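Local coordinates for protein group 3 allergen SMIPP-S YvT004A06 (Sarcoptes scabiei type hominis, PDB 3H7T) that is an inactivated serine protease paralogue of the trypsin family from the scabies mite and carries bound zinc ions, at residues K163-G168 with P211-R216. Residues are numbered along the deposited sequence; the frame is centred on the assembly and turned at random.
Sequences KYIYDG and PSVFLR. With ZN (zinc ion), chain C.
R216 sets out with CG trans to its backbone N (chi1 -158°), then bends at chi2 and chi3, which turns the NE/NH1 edge of the guanidinium toward the carbonyl of D167. NE and NH1 grip that one oxygen side-on: NE to D167 O is 2.9 Å, almost in line with the C=O bond, and NH1 to D167 O is 2.7 Å, from a donor tilted off the carbonyl plane. Neither N-H points straight at the oxygen they share, which lies near the guanidinium plane. The next carbonyl in the loop, G168 O, takes a straighter bond of 2.7 Å (167°) from the backbone N of R216, which sits above that carbonyl's plane. In this trypsin-like fold, the loop between helix 149-157 and strand 169-172 is thereby tied to strand 212-216 just before 169-172 takes up antiparallel pairing with it. CB of R216 and CG of L215 also pack against G168 O. Earlier in both segments, I165 CD1 meets V213 CG2 at 3.7 Å, the two side chains crossing at a slant beside Y156 of helix 149-157. The D167 carboxylate diverges from the arginine's grip, and its OD1 binds a zinc ion at 2.0 Å.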
# COMPACT_ATOMS: atom_id res chain seq x y z
N LYS A 163 -14.63 11.30 -7.61
CA LYS A 163 -14.74 9.94 -8.14
C LYS A 163 -13.75 8.94 -7.51
O LYS A 163 -14.00 7.73 -7.53
CB LYS A 163 -14.53 9.94 -9.67
CG LYS A 163 -13.07 10.16 -10.09
CD LYS A 163 -12.81 9.83 -11.55
CE LYS A 163 -12.91 11.05 -12.43
NZ LYS A 163 -12.48 10.73 -13.81
N TYR A 164 -12.64 9.45 -6.97
CA TYR A 164 -11.64 8.59 -6.32
C TYR A 164 -12.03 8.17 -4.90
O TYR A 164 -11.42 7.25 -4.35
CB TYR A 164 -10.26 9.28 -6.29
CG TYR A 164 -9.71 9.59 -7.66
CD1 TYR A 164 -9.55 8.58 -8.62
CD2 TYR A 164 -9.34 10.89 -8.01
CE1 TYR A 164 -9.04 8.87 -9.89
CE2 TYR A 164 -8.83 11.19 -9.27
CZ TYR A 164 -8.68 10.17 -10.20
OH TYR A 164 -8.18 10.45 -11.45
N ILE A 165 -13.02 8.85 -4.32
CA ILE A 165 -13.43 8.60 -2.93
C ILE A 165 -14.74 7.81 -2.87
O ILE A 165 -15.79 8.28 -3.34
CB ILE A 165 -13.56 9.92 -2.11
CG1 ILE A 165 -12.38 10.89 -2.40
CG2 ILE A 165 -13.74 9.64 -0.61
CD1 ILE A 165 -11.01 10.40 -1.94
N TYR A 166 -14.68 6.62 -2.28
CA TYR A 166 -15.84 5.72 -2.22
C TYR A 166 -15.67 4.83 -0.98
O TYR A 166 -14.66 4.95 -0.29
CB TYR A 166 -15.96 4.94 -3.54
CG TYR A 166 -14.90 3.89 -3.75
CD1 TYR A 166 -15.20 2.54 -3.66
CD2 TYR A 166 -13.57 4.25 -4.03
CE1 TYR A 166 -14.24 1.57 -3.84
CE2 TYR A 166 -12.59 3.29 -4.21
CZ TYR A 166 -12.93 1.95 -4.11
OH TYR A 166 -11.98 0.98 -4.27
N ASP A 167 -16.62 3.96 -0.69
CA ASP A 167 -16.57 3.19 0.57
C ASP A 167 -15.37 2.25 0.68
O ASP A 167 -14.98 1.86 1.79
CB ASP A 167 -17.87 2.40 0.80
CG ASP A 167 -19.09 3.29 0.95
OD1 ASP A 167 -18.98 4.46 1.39
OD2 ASP A 167 -20.20 2.79 0.64
N GLY A 168 -14.79 1.88 -0.45
CA GLY A 168 -13.66 0.95 -0.47
C GLY A 168 -12.30 1.62 -0.22
O GLY A 168 -11.26 0.96 -0.29
N PRO A 211 -6.05 15.08 1.52
CA PRO A 211 -5.66 13.84 2.21
C PRO A 211 -5.26 12.76 1.21
O PRO A 211 -5.78 12.73 0.09
CB PRO A 211 -6.96 13.42 2.91
CG PRO A 211 -7.73 14.66 3.09
CD PRO A 211 -7.41 15.51 1.88
N SER A 212 -4.36 11.88 1.61
CA SER A 212 -3.99 10.74 0.78
C SER A 212 -5.07 9.64 0.83
O SER A 212 -5.86 9.58 1.76
CB SER A 212 -2.63 10.19 1.20
OG SER A 212 -1.63 11.17 1.01
N VAL A 213 -5.05 8.76 -0.16
CA VAL A 213 -6.10 7.74 -0.30
C VAL A 213 -5.54 6.33 -0.09
O VAL A 213 -4.49 5.97 -0.63
CB VAL A 213 -6.81 7.89 -1.68
CG1 VAL A 213 -7.78 6.74 -1.96
CG2 VAL A 213 -7.53 9.24 -1.74
N PHE A 214 -6.28 5.54 0.69
CA PHE A 214 -5.86 4.22 1.09
C PHE A 214 -6.99 3.24 0.84
O PHE A 214 -8.12 3.47 1.28
CB PHE A 214 -5.54 4.20 2.59
CG PHE A 214 -4.34 5.01 2.99
CD1 PHE A 214 -3.10 4.40 3.15
CD2 PHE A 214 -4.46 6.39 3.23
CE1 PHE A 214 -1.98 5.15 3.51
CE2 PHE A 214 -3.34 7.14 3.60
CZ PHE A 214 -2.10 6.52 3.73
N LEU A 215 -6.68 2.13 0.17
CA LEU A 215 -7.65 1.06 0.06
C LEU A 215 -8.08 0.62 1.46
O LEU A 215 -7.24 0.38 2.33
CB LEU A 215 -7.09 -0.13 -0.72
CG LEU A 215 -8.12 -1.24 -0.96
CD1 LEU A 215 -8.49 -1.27 -2.44
CD2 LEU A 215 -7.58 -2.58 -0.49
N ARG A 216 -9.38 0.54 1.67
CA ARG A 216 -9.92 0.04 2.94
C ARG A 216 -9.90 -1.48 2.86
O ARG A 216 -10.77 -2.09 2.22
CB ARG A 216 -11.35 0.55 3.16
CG ARG A 216 -11.78 0.55 4.63
CD ARG A 216 -13.13 -0.09 4.89
NE ARG A 216 -14.25 0.60 4.26
CZ ARG A 216 -15.52 0.53 4.67
NH1 ARG A 216 -16.44 1.20 4.00
NH2 ARG A 216 -15.87 -0.18 5.74
ZN ZN C . -20.37 5.70 0.74